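Local coordinates for mitochondrial enolase superfamily member 1 (Homo sapiens, PDB 4A35), which catalyses the magnesium-dependent dehydration of L-fuconate to 2-keto-3-deoxy-L-fuconate, a step in the breakdown of L-fucose, at residues G25-H30 against D251-W256; A37-I42 against C53-T58; S194-G199 against K221-A226; E394-P399 against T417-E422. All blocks are in the same frame, centred on the assembly; numbering follows the deposited sequence.

Contact 1. Residues G25-H30 against D251-W256. With MG (magnesium ion), chain B.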
loop_
_atom_site.group_PDB
_atom_site.type_symbol
_atom_site.label_atom_id
_atom_site.label_comp_id
_atom_site.label_asym_id
_atom_site.label_seq_id
_atom_site.Cartn_x
_atom_site.Cartn_y
_atom_site.Cartn_z
ATOM N N GLY A 25 1.967 -2.832 -25.128
ATOM C CA GLY A 25 1.851 -2.631 -23.677
ATOM C C GLY A 25 1.362 -3.810 -22.845
ATOM O O GLY A 25 1.375 -3.730 -21.615
ATOM N N ALA A 26 1.018 -4.943 -23.467
ATOM C CA ALA A 26 0.572 -6.094 -22.662
ATOM C C ALA A 26 1.740 -6.790 -21.973
ATOM O O ALA A 26 2.777 -7.034 -22.612
ATOM C CB ALA A 26 -0.143 -7.109 -23.535
ATOM N N ASP A 27 1.571 -7.142 -20.697
ATOM C CA ASP A 27 2.589 -7.952 -20.016
ATOM C C ASP A 27 1.862 -9.175 -19.442
ATOM O O ASP A 27 0.654 -9.339 -19.685
ATOM C CB ASP A 27 3.414 -7.138 -18.988
ATOM C CG ASP A 27 2.644 -6.603 -17.803
ATOM O OD1 ASP A 27 1.993 -7.421 -17.084
ATOM O OD2 ASP A 27 2.790 -5.432 -17.510
ATOM N N ALA A 28 2.577 -10.057 -18.723
ATOM C CA ALA A 28 1.973 -11.298 -18.197
ATOM C C ALA A 28 0.912 -11.037 -17.088
ATOM O O ALA A 28 0.067 -11.910 -16.821
ATOM C CB ALA A 28 3.051 -12.205 -17.667
ATOM N N MET A 29 1.039 -9.895 -16.377
ATOM C CA MET A 29 0.143 -9.536 -15.285
ATOM C C MET A 29 -0.965 -8.551 -15.733
ATOM O O MET A 29 -2.149 -8.756 -15.398
ATOM C CB MET A 29 0.977 -8.955 -14.118
ATOM C CG MET A 29 0.162 -8.732 -12.846
ATOM S SD MET A 29 -0.419 -10.271 -12.046
ATOM C CE MET A 29 1.044 -10.644 -11.002
ATOM N N HIS A 30 -0.572 -7.467 -16.392
ATOM C CA HIS A 30 -1.462 -6.412 -16.931
ATOM C C HIS A 30 -1.617 -6.672 -18.456
ATOM O O HIS A 30 -0.759 -6.309 -19.251
ATOM C CB HIS A 30 -0.866 -5.026 -16.625
ATOM C CG HIS A 30 -0.285 -4.952 -15.240
ATOM N ND1 HIS A 30 1.069 -5.173 -15.016
ATOM C CD2 HIS A 30 -0.904 -4.789 -14.049
ATOM C CE1 HIS A 30 1.251 -5.052 -13.700
ATOM N NE2 HIS A 30 0.096 -4.842 -13.065
ATOM N N ASP A 251 11.427 -9.366 -17.716
ATOM C CA ASP A 251 10.532 -8.718 -16.755
ATOM C C ASP A 251 9.297 -9.596 -16.574
ATOM O O ASP A 251 8.564 -9.833 -17.536
ATOM C CB ASP A 251 10.162 -7.304 -17.277
ATOM C CG ASP A 251 9.320 -6.486 -16.290
ATOM O OD1 ASP A 251 8.870 -7.056 -15.270
ATOM O OD2 ASP A 251 9.064 -5.289 -16.568
ATOM N N ALA A 252 9.136 -10.170 -15.379
ATOM C CA ALA A 252 8.030 -11.086 -15.073
ATOM C C ALA A 252 6.826 -10.360 -14.481
ATOM O O ALA A 252 5.828 -11.046 -14.232
ATOM C CB ALA A 252 8.493 -12.178 -14.114
ATOM N N ASN A 253 6.922 -9.020 -14.204
ATOM C CA ASN A 253 5.752 -8.264 -13.651
ATOM C C ASN A 253 5.023 -9.020 -12.504
ATOM O O ASN A 253 3.756 -9.096 -12.466
ATOM C CB ASN A 253 4.733 -7.954 -14.789
ATOM C CG ASN A 253 5.281 -6.924 -15.748
ATOM O OD1 ASN A 253 5.847 -7.276 -16.780
ATOM N ND2 ASN A 253 5.302 -5.659 -15.334
ATOM N N GLN A 254 5.838 -9.553 -11.523
ATOM C CA GLN A 254 5.346 -10.124 -10.251
ATOM C C GLN A 254 4.611 -11.451 -10.394
ATOM O O GLN A 254 3.947 -11.862 -9.456
ATOM C CB GLN A 254 4.382 -9.106 -9.524
ATOM C CG GLN A 254 4.911 -7.664 -9.528
ATOM C CD GLN A 254 3.823 -6.624 -9.271
ATOM O OE1 GLN A 254 2.625 -6.936 -9.165
ATOM N NE2 GLN A 254 4.212 -5.347 -9.231
ATOM N N ARG A 255 4.710 -12.141 -11.547
ATOM C CA ARG A 255 3.887 -13.311 -11.761
ATOM C C ARG A 255 4.108 -14.485 -10.820
ATOM O O ARG A 255 3.160 -15.238 -10.578
ATOM C CB ARG A 255 4.056 -13.843 -13.220
ATOM C CG ARG A 255 3.360 -12.881 -14.205
ATOM C CD ARG A 255 1.822 -13.017 -14.088
ATOM N NE ARG A 255 1.381 -14.337 -14.548
ATOM C CZ ARG A 255 0.111 -14.708 -14.680
ATOM N NH1 ARG A 255 -0.873 -13.871 -14.360
ATOM N NH2 ARG A 255 -0.189 -15.929 -15.126
ATOM N N TRP A 256 5.347 -14.679 -10.361
ATOM C CA TRP A 256 5.699 -15.941 -9.732
ATOM C C TRP A 256 5.761 -15.970 -8.231
ATOM O O TRP A 256 5.954 -14.928 -7.591
ATOM C CB TRP A 256 7.094 -16.381 -10.281
ATOM C CG TRP A 256 7.220 -16.422 -11.793
ATOM C CD1 TRP A 256 6.350 -16.999 -12.679
ATOM C CD2 TRP A 256 8.332 -15.937 -12.581
ATOM N NE1 TRP A 256 6.828 -16.858 -13.976
ATOM C CE2 TRP A 256 8.076 -16.281 -13.932
ATOM C CE3 TRP A 256 9.538 -15.273 -12.271
ATOM C CZ2 TRP A 256 8.959 -15.936 -14.975
ATOM C CZ3 TRP A 256 10.464 -15.044 -13.285
ATOM C CH2 TRP A 256 10.153 -15.328 -14.630
HETATM MG MG MG B . 8.793 -3.657 -15.164
HETATM O O HOH W 1 5.529 -9.647 -17.965
HETATM O O HOH W 2 8.093 -5.002 -13.942
HETATM O O HOH W 3 6.548 -3.288 -15.972
HETATM O O HOH W 4 8.882 -2.318 -16.596
#
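M29 and N253 lie at the heart of this contact, where the loop 25-30 of the N-terminal domain closes over the turn that follows a barrel strand. CB of M29 sits 3.2 Å from the carbonyl O of N253. The thioether then folds back at chi2 and chi3, which carries CE to the carbonyl O of Q254, 3.5 Å away. The amide of N253 stacks on the carboxylate of D27, the two planes 10° apart and CG of D27 lying 3.4 Å from CG of N253, with no direct hydrogen bond between them. Each group has its own set of partners. OD1 of D27 accepts the backbone N-H of M29, an Asx turn, and that of H30 one residue further, completing an Asx motif, while OD2 receives ND1 of H30 in the ring plane at 3.0 Å. On N253, OD1 accepts from a water that also takes the N-H of A28, and ND2 donates at 2.8 Å to a water bound to magnesium. R255 contributes the third large patch: its CG packs 3.5 Å from CB of A28, and its guanidinium carries the carbonyl O of A28 over one face. D251 binds the magnesium ion through OD2 at 2.2 Å, with E277 and E306 as the other protein ligands. D27 and N253 probably bind substrate, as in related enzymes, so here the capping domain meets the metal site. Q254 NE2 bonds to E278, while H30 NE2 and Q254 OE1 bond to R103 of the second subunit. The type I' turn A252-R255 leads from strand 247-251 toward helix 258-268.

Contact 2. Residues A37-I42 against C53-T58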
loop_
_atom_site.group_PDB
_atom_site.type_symbol
_atom_site.label_atom_id
_atom_site.label_comp_id
_atom_site.label_asym_id
_atom_site.label_seq_id
_atom_site.Cartn_x
_atom_site.Cartn_y
_atom_site.Cartn_z
ATOM N N ALA A 37 -3.353 8.928 -16.754
ATOM C CA ALA A 37 -2.766 9.746 -15.709
ATOM C C ALA A 37 -3.793 10.628 -15.039
ATOM O O ALA A 37 -4.777 11.069 -15.668
ATOM C CB ALA A 37 -1.662 10.652 -16.319
ATOM N N ALA A 38 -3.564 10.890 -13.749
ATOM C CA ALA A 38 -4.280 11.973 -13.045
ATOM C C ALA A 38 -3.399 13.217 -13.309
ATOM O O ALA A 38 -2.214 13.228 -12.926
ATOM C CB ALA A 38 -4.399 11.656 -11.551
ATOM N N TYR A 39 -3.908 14.171 -14.080
ATOM C CA TYR A 39 -3.115 15.353 -14.488
ATOM C C TYR A 39 -3.503 16.524 -13.642
ATOM O O TYR A 39 -4.675 16.949 -13.665
ATOM C CB TYR A 39 -3.350 15.660 -15.969
ATOM C CG TYR A 39 -2.531 16.830 -16.475
ATOM C CD1 TYR A 39 -1.130 16.796 -16.434
ATOM C CD2 TYR A 39 -3.143 17.937 -17.052
ATOM C CE1 TYR A 39 -0.366 17.843 -16.939
ATOM C CE2 TYR A 39 -2.387 19.014 -17.534
ATOM C CZ TYR A 39 -0.992 18.941 -17.509
ATOM O OH TYR A 39 -0.222 19.969 -18.002
ATOM N N VAL A 40 -2.508 17.054 -12.898
ATOM C CA VAL A 40 -2.682 18.150 -11.966
ATOM C C VAL A 40 -2.089 19.441 -12.515
ATOM O O VAL A 40 -0.933 19.443 -12.960
ATOM C CB VAL A 40 -2.014 17.782 -10.601
ATOM C CG1 VAL A 40 -2.129 18.949 -9.601
ATOM C CG2 VAL A 40 -2.607 16.489 -10.021
ATOM N N VAL A 41 -2.822 20.550 -12.362
ATOM C CA VAL A 41 -2.308 21.874 -12.701
ATOM C C VAL A 41 -2.546 22.814 -11.511
ATOM O O VAL A 41 -3.669 22.954 -11.008
ATOM C CB VAL A 41 -2.851 22.448 -14.031
ATOM C CG1 VAL A 41 -2.270 23.844 -14.336
ATOM C CG2 VAL A 41 -2.598 21.487 -15.188
ATOM N N ILE A 42 -1.474 23.455 -11.057
ATOM C CA ILE A 42 -1.602 24.438 -9.972
ATOM C C ILE A 42 -1.184 25.790 -10.521
ATOM O O ILE A 42 -0.231 25.889 -11.324
ATOM C CB ILE A 42 -0.835 24.082 -8.659
ATOM C CG1 ILE A 42 0.699 24.051 -8.891
ATOM C CG2 ILE A 42 -1.394 22.781 -8.029
ATOM C CD1 ILE A 42 1.594 23.706 -7.555
ATOM N N CYS A 53 2.622 21.754 -13.326
ATOM C CA CYS A 53 1.924 20.589 -13.850
ATOM C C CYS A 53 2.449 19.313 -13.184
ATOM O O CYS A 53 3.649 19.161 -12.971
ATOM C CB CYS A 53 2.054 20.529 -15.365
ATOM S SG CYS A 53 1.587 22.075 -16.198
ATOM N N GLY A 54 1.557 18.390 -12.910
ATOM C CA GLY A 54 1.957 17.158 -12.251
ATOM C C GLY A 54 1.150 16.007 -12.781
ATOM O O GLY A 54 0.012 16.182 -13.240
ATOM N N ILE A 55 1.751 14.826 -12.719
ATOM C CA ILE A 55 1.112 13.581 -13.117
ATOM C C ILE A 55 1.439 12.460 -12.139
ATOM O O ILE A 55 2.422 12.497 -11.381
ATOM C CB ILE A 55 1.565 13.125 -14.564
ATOM C CG1 ILE A 55 3.114 12.866 -14.621
ATOM C CG2 ILE A 55 1.046 14.039 -15.700
ATOM C CD1 ILE A 55 3.632 12.022 -15.838
ATOM N N THR A 56 0.588 11.443 -12.194
ATOM C CA THR A 56 0.800 10.113 -11.660
ATOM C C THR A 56 0.235 9.175 -12.703
ATOM O O THR A 56 -0.767 9.499 -13.321
ATOM C CB THR A 56 0.353 9.852 -10.233
ATOM O OG1 THR A 56 1.000 8.611 -9.848
ATOM C CG2 THR A 56 -1.175 9.715 -10.092
ATOM N N PHE A 57 0.870 8.037 -12.895
ATOM C CA PHE A 57 0.503 7.094 -13.961
ATOM C C PHE A 57 -0.354 5.920 -13.462
ATOM O O PHE A 57 -0.091 5.335 -12.393
ATOM C CB PHE A 57 1.797 6.555 -14.551
ATOM C CG PHE A 57 1.676 5.394 -15.507
ATOM C CD1 PHE A 57 0.977 5.531 -16.715
ATOM C CD2 PHE A 57 2.238 4.155 -15.197
ATOM C CE1 PHE A 57 0.891 4.462 -17.620
ATOM C CE2 PHE A 57 2.131 3.073 -16.092
ATOM C CZ PHE A 57 1.438 3.230 -17.291
ATOM N N THR A 58 -1.351 5.569 -14.262
ATOM C CA THR A 58 -2.240 4.435 -13.981
ATOM C C THR A 58 -2.454 3.629 -15.278
ATOM O O THR A 58 -2.074 4.077 -16.358
ATOM C CB THR A 58 -3.612 4.823 -13.367
ATOM O OG1 THR A 58 -4.424 5.324 -14.446
ATOM C CG2 THR A 58 -3.517 5.819 -12.163
#
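V40 and G54 pair through two short backbone hydrogen bonds between these antiparallel strands: V40 N donates to G54 O at 2.7 Å and G54 N returns a bond of the same length to V40 O. Farther along, A38 N reaches T56 O at 3.2 Å, and the reverse bond, from T56 N to A38 O, is weak. The carbonyls also take CA-H groups from across the gap, T56 O facing CA of A37 and V40 O facing CA of C53. The short segments run at 162° to each other, 4.6 Å apart at closest approach. They form the hairpin 36-44/52-58 of the three-stranded antiparallel sheet in the N-terminal capping domain of the enolase superfamily, with 36-44 in the middle of the sheet.

The apolar contacts divide between the two faces. On the face with Y39, I55 and C53, the tyrosine ring swings toward the partner strand, CG anti to the backbone N (chi1 -178°). CG2 of I55 meets the ring edge in its plane, 3.6 Å from CD1 of Y39, and CB of C53 lies 3.9 Å from CE1 of Y39. The sulfur of C53 stands obliquely to the same ring, 5.4 Å from its centroid. Y39 OH accepts the backbone N-H of M419. On the other face CB of A38 meets CG2 of T56 at 4.0 Å, and both residues touch V66 of helix 63-73. V40 packs there on V70 and on A118 of helix 110-131, while T56 OG1 bonds to the carbonyl O of C331.

Contact 3. Residues S194-G199 against K221-A226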
loop_
_atom_site.group_PDB
_atom_site.type_symbol
_atom_site.label_atom_id
_atom_site.label_comp_id
_atom_site.label_asym_id
_atom_site.label_seq_id
_atom_site.Cartn_x
_atom_site.Cartn_y
_atom_site.Cartn_z
ATOM N N SER A 194 10.387 -1.476 -26.335
ATOM C CA SER A 194 9.474 -1.517 -27.479
ATOM C C SER A 194 9.338 -2.917 -28.166
ATOM O O SER A 194 8.374 -3.112 -28.904
ATOM C CB SER A 194 9.843 -0.440 -28.493
ATOM O OG SER A 194 9.648 0.830 -27.888
ATOM N N CYS A 195 10.229 -3.895 -27.904
ATOM C CA CYS A 195 10.087 -5.265 -28.475
ATOM C C CYS A 195 9.613 -6.251 -27.385
ATOM O O CYS A 195 9.605 -7.478 -27.601
ATOM C CB CYS A 195 11.416 -5.735 -29.073
ATOM S SG CYS A 195 12.148 -4.583 -30.272
ATOM N N ALA A 196 9.307 -5.729 -26.181
ATOM C CA ALA A 196 9.059 -6.569 -25.017
ATOM C C ALA A 196 7.695 -7.231 -24.924
ATOM O O ALA A 196 7.583 -8.244 -24.226
ATOM C CB ALA A 196 9.242 -5.728 -23.729
ATOM N N TRP A 197 6.679 -6.630 -25.515
ATOM C CA TRP A 197 5.277 -6.921 -25.198
ATOM C C TRP A 197 4.781 -8.274 -25.657
ATOM O O TRP A 197 5.318 -8.869 -26.605
ATOM C CB TRP A 197 4.351 -5.775 -25.678
ATOM C CG TRP A 197 4.889 -4.403 -25.321
ATOM C CD1 TRP A 197 5.371 -3.452 -26.179
ATOM C CD2 TRP A 197 5.026 -3.849 -23.992
ATOM N NE1 TRP A 197 5.748 -2.316 -25.469
ATOM C CE2 TRP A 197 5.569 -2.547 -24.129
ATOM C CE3 TRP A 197 4.700 -4.318 -22.691
ATOM C CZ2 TRP A 197 5.836 -1.722 -23.015
ATOM C CZ3 TRP A 197 4.877 -3.462 -21.606
ATOM C CH2 TRP A 197 5.474 -2.199 -21.769
ATOM N N LEU A 198 3.800 -8.800 -24.889
ATOM C CA LEU A 198 3.137 -10.065 -25.194
ATOM C C LEU A 198 2.097 -9.882 -26.343
ATOM O O LEU A 198 1.503 -8.809 -26.484
ATOM C CB LEU A 198 2.446 -10.632 -23.940
ATOM C CG LEU A 198 3.235 -10.943 -22.645
ATOM C CD1 LEU A 198 2.611 -12.145 -21.885
ATOM C CD2 LEU A 198 4.654 -11.160 -22.864
ATOM N N GLY A 199 1.888 -10.947 -27.124
ATOM C CA GLY A 199 0.880 -10.991 -28.187
ATOM C C GLY A 199 1.380 -10.835 -29.608
ATOM O O GLY A 199 0.597 -10.987 -30.561
ATOM N N LYS A 221 14.563 -5.035 -23.441
ATOM C CA LYS A 221 13.813 -5.742 -22.424
ATOM C C LYS A 221 12.779 -6.607 -23.104
ATOM O O LYS A 221 12.295 -6.279 -24.194
ATOM C CB LYS A 221 13.153 -4.795 -21.386
ATOM C CG LYS A 221 12.629 -5.563 -20.162
ATOM C CD LYS A 221 12.745 -4.782 -18.847
ATOM C CE LYS A 221 11.525 -3.931 -18.744
ATOM N NZ LYS A 221 11.611 -3.011 -17.576
ATOM N N VAL A 222 12.430 -7.719 -22.450
ATOM C CA VAL A 222 11.382 -8.634 -22.918
ATOM C C VAL A 222 10.509 -9.043 -21.726
ATOM O O VAL A 222 11.021 -9.383 -20.657
ATOM C CB VAL A 222 11.993 -9.877 -23.663
ATOM C CG1 VAL A 222 12.947 -10.659 -22.746
ATOM C CG2 VAL A 222 10.904 -10.804 -24.191
ATOM N N LYS A 223 9.187 -9.025 -21.921
ATOM C CA LYS A 223 8.248 -9.482 -20.901
ATOM C C LYS A 223 8.150 -10.986 -20.950
ATOM O O LYS A 223 8.050 -11.584 -22.039
ATOM C CB LYS A 223 6.840 -8.882 -21.117
ATOM C CG LYS A 223 6.770 -7.366 -21.069
ATOM C CD LYS A 223 7.206 -6.820 -19.690
ATOM C CE LYS A 223 7.482 -5.343 -19.833
ATOM N NZ LYS A 223 7.289 -4.615 -18.551
ATOM N N VAL A 224 8.080 -11.581 -19.763
ATOM C CA VAL A 224 7.970 -13.036 -19.553
ATOM C C VAL A 224 6.978 -13.328 -18.425
ATOM O O VAL A 224 6.509 -12.387 -17.751
ATOM C CB VAL A 224 9.380 -13.666 -19.235
ATOM C CG1 VAL A 224 10.394 -13.421 -20.384
ATOM C CG2 VAL A 224 9.926 -13.177 -17.879
ATOM N N GLY A 225 6.698 -14.614 -18.198
ATOM C CA GLY A 225 5.963 -15.056 -17.021
ATOM C C GLY A 225 4.546 -15.568 -17.090
ATOM O O GLY A 225 4.019 -15.945 -16.047
ATOM N N ALA A 226 3.904 -15.556 -18.271
ATOM C CA ALA A 226 2.538 -16.085 -18.403
ATOM C C ALA A 226 2.588 -17.492 -18.962
ATOM O O ALA A 226 1.767 -18.342 -18.596
ATOM C CB ALA A 226 1.704 -15.182 -19.326
HETATM O O HOH W 5 12.461 -4.346 -26.181
#
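C195 opens the contact through a water that accepts from its backbone N and donates to the carbonyl O of K221 at 2.8 Å. At A196 the two backbones come closest: its CB presses to 3.1 Å from that same K221 O, and its own carbonyl O receives the backbone N-H of K223 at 2.9 Å. Strand 219-223 follows strand 188-192 in the barrel of the enolase superfamily, and 194-199 belongs to the loop leading from the latter into helix 202-214, part of a beta-alpha-beta unit. W197 follows, its indole running side by side with the K223 chain and placing CZ3 3.7 Å from CE of K223. That lysine, probably the proton donor/acceptor of the reaction, bends at chi2 (-62°) and reaches the metal ligand D251 with NZ. K221, a likely substrate-binding residue, turns its ammonium to Y191, E277 and E387. L198 crosses the K223 chain at about a right angle, with CD2 3.6 Å from CB of K223, and its other methyl, CD1, lies 4.1 Å from CB of A226.

Contact 4. Residues E394-P399 against T417-E422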
loop_
_atom_site.group_PDB
_atom_site.type_symbol
_atom_site.label_atom_id
_atom_site.label_comp_id
_atom_site.label_asym_id
_atom_site.label_seq_id
_atom_site.Cartn_x
_atom_site.Cartn_y
_atom_site.Cartn_z
ATOM N N GLU A 394 4.235 12.601 -27.873
ATOM C CA GLU A 394 3.611 13.680 -28.666
ATOM C C GLU A 394 2.554 14.471 -27.829
ATOM O O GLU A 394 2.160 15.566 -28.235
ATOM C CB GLU A 394 2.971 13.129 -29.975
ATOM C CG GLU A 394 1.792 12.160 -29.811
ATOM C CD GLU A 394 2.124 10.698 -29.539
ATOM O OE1 GLU A 394 3.293 10.394 -29.216
ATOM O OE2 GLU A 394 1.221 9.845 -29.693
ATOM N N HIS A 395 2.141 13.935 -26.651
ATOM C CA HIS A 395 1.137 14.608 -25.817
ATOM C C HIS A 395 1.781 15.511 -24.760
ATOM O O HIS A 395 1.063 16.218 -24.051
ATOM C CB HIS A 395 0.187 13.591 -25.162
ATOM C CG HIS A 395 -0.518 12.717 -26.160
ATOM N ND1 HIS A 395 -1.346 13.250 -27.127
ATOM C CD2 HIS A 395 -0.445 11.379 -26.347
ATOM C CE1 HIS A 395 -1.775 12.229 -27.849
ATOM N NE2 HIS A 395 -1.300 11.084 -27.400
ATOM N N PHE A 396 3.123 15.518 -24.700
ATOM C CA PHE A 396 3.874 16.363 -23.771
ATOM C C PHE A 396 4.422 17.578 -24.521
ATOM O O PHE A 396 4.899 17.467 -25.654
ATOM C CB PHE A 396 5.007 15.550 -23.083
ATOM C CG PHE A 396 4.398 14.618 -22.054
ATOM C CD1 PHE A 396 3.797 13.418 -22.445
ATOM C CD2 PHE A 396 4.246 15.023 -20.726
ATOM C CE1 PHE A 396 3.149 12.598 -21.509
ATOM C CE2 PHE A 396 3.575 14.206 -19.786
ATOM C CZ PHE A 396 3.033 13.007 -20.185
ATOM N N LYS A 397 4.386 18.727 -23.854
ATOM C CA LYS A 397 4.931 19.992 -24.370
ATOM C C LYS A 397 6.489 19.871 -24.516
ATOM O O LYS A 397 7.088 20.430 -25.441
ATOM C CB LYS A 397 4.521 21.151 -23.432
ATOM C CG LYS A 397 5.141 22.512 -23.878
ATOM C CD LYS A 397 4.658 23.738 -23.086
ATOM C CE LYS A 397 5.275 25.021 -23.683
ATOM N NZ LYS A 397 4.670 26.223 -23.034
ATOM N N TYR A 398 7.126 19.169 -23.568
ATOM C CA TYR A 398 8.594 18.980 -23.528
ATOM C C TYR A 398 8.913 17.481 -23.647
ATOM O O TYR A 398 9.247 16.838 -22.656
ATOM C CB TYR A 398 9.144 19.564 -22.220
ATOM C CG TYR A 398 8.741 21.003 -22.001
ATOM C CD1 TYR A 398 9.346 22.035 -22.725
ATOM C CD2 TYR A 398 7.705 21.336 -21.119
ATOM C CE1 TYR A 398 8.974 23.371 -22.531
ATOM C CE2 TYR A 398 7.328 22.663 -20.913
ATOM C CZ TYR A 398 7.986 23.681 -21.606
ATOM O OH TYR A 398 7.663 25.010 -21.417
ATOM N N PRO A 399 8.747 16.862 -24.842
ATOM C CA PRO A 399 8.934 15.394 -24.923
ATOM C C PRO A 399 10.391 15.028 -24.726
ATOM O O PRO A 399 11.250 15.879 -24.977
ATOM C CB PRO A 399 8.490 15.063 -26.363
ATOM C CG PRO A 399 8.772 16.363 -27.128
ATOM C CD PRO A 399 8.372 17.438 -26.158
ATOM N N THR A 417 6.643 17.792 -17.081
ATOM C CA THR A 417 5.317 17.210 -16.729
ATOM C C THR A 417 4.185 17.806 -17.600
ATOM O O THR A 417 3.084 17.255 -17.652
ATOM C CB THR A 417 4.977 17.560 -15.253
ATOM O OG1 THR A 417 5.329 18.936 -15.099
ATOM C CG2 THR A 417 5.761 16.734 -14.227
ATOM N N GLU A 418 4.412 19.008 -18.158
ATOM C CA GLU A 418 3.362 19.728 -18.849
ATOM C C GLU A 418 2.811 18.986 -20.080
ATOM O O GLU A 418 3.570 18.566 -20.954
ATOM C CB GLU A 418 3.825 21.133 -19.261
ATOM C CG GLU A 418 2.671 21.977 -19.781
ATOM C CD GLU A 418 3.013 23.448 -19.785
ATOM O OE1 GLU A 418 4.091 23.822 -19.264
ATOM O OE2 GLU A 418 2.242 24.209 -20.403
ATOM N N MET A 419 1.456 18.811 -20.103
ATOM C CA MET A 419 0.845 18.151 -21.244
ATOM C C MET A 419 0.240 19.176 -22.158
ATOM O O MET A 419 -0.144 20.264 -21.722
ATOM C CB MET A 419 -0.193 17.119 -20.802
ATOM C CG MET A 419 0.466 15.973 -20.018
ATOM S SD MET A 419 -0.724 14.668 -19.513
ATOM C CE MET A 419 -0.916 13.761 -21.127
ATOM N N LYS A 420 0.095 18.810 -23.425
ATOM C CA LYS A 420 -0.577 19.635 -24.414
ATOM C C LYS A 420 -2.086 19.688 -24.060
ATOM O O LYS A 420 -2.724 18.634 -23.914
ATOM C CB LYS A 420 -0.346 19.075 -25.838
ATOM C CG LYS A 420 1.087 19.233 -26.332
ATOM C CD LYS A 420 1.230 18.665 -27.712
ATOM C CE LYS A 420 2.693 18.684 -28.145
ATOM N NZ LYS A 420 2.858 17.936 -29.415
ATOM N N GLU A 421 -2.631 20.902 -23.861
ATOM C CA GLU A 421 -4.043 21.029 -23.486
ATOM C C GLU A 421 -4.979 20.382 -24.513
ATOM O O GLU A 421 -5.946 19.773 -24.080
ATOM C CB GLU A 421 -4.441 22.472 -23.143
ATOM C CG GLU A 421 -3.968 22.830 -21.731
ATOM C CD GLU A 421 -4.695 22.128 -20.590
ATOM O OE1 GLU A 421 -5.936 22.003 -20.671
ATOM O OE2 GLU A 421 -4.034 21.710 -19.612
ATOM N N GLU A 422 -4.679 20.452 -25.846
ATOM C CA GLU A 422 -5.500 19.764 -26.870
ATOM C C GLU A 422 -5.505 18.220 -26.598
ATOM O O GLU A 422 -6.589 17.609 -26.607
ATOM C CB GLU A 422 -5.001 20.084 -28.301
HETATM O O HOH W 6 5.519 16.517 -28.197
HETATM O O HOH W 7 5.440 25.821 -20.179
HETATM O O HOH W 8 6.282 18.069 -21.011
#
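F396 and M419 form the tight half of a contact between two loops of the barrel domain, one after strand 386-388 and the other leading into helix 421-427. Their backbones meet in a single bridge, with H395 O taking the N-H of K420 at 2.8 Å and E418 O the N-H of K397 at 3.0 Å. CG of M419 sits over one face of the F396 ring, 4.0 Å from its centroid in a CH-pi contact, and the sulfur stands obliquely to the ring. T417 O is at the ring edge, while V360 and E364 also pack against F396. The other half faces solvent and works through long chains and water. K397 and E418 run side by side, pointing the same way, but their charges stop short of a salt bridge, NZ of K397 being 4.1 Å from OE2 of E418. One water joins NZ of K397, OH of Y398 and OE1 of E418, which also pairs with K129. K420, at the N-cap position of helix 421-427, stretches back fully extended beyond CG along the loop 394-399. There its NZ donates to the carbonyl O of E394 at 2.7 Å, meeting it 21° out of the carbonyl plane.

In the fold
From the N terminus, residues 25-30 open a long loop that contact 1 closes only at 251-256, bringing the capping domain onto the barrel at the metal site. Within that span lie contact 2, which closes the short hairpin of the capping sheet, and then contact 3, which lays the loop after strand 188-192 along strand 219-223. Contact 3 touches contact 1 at the metal site, their centres 8 Å apart. Contact 4 closes a separate loop near the C-terminal end, after contact 1 is complete. It meets contact 2 through 417-419 against the hairpin, a second junction between barrel and capping domain.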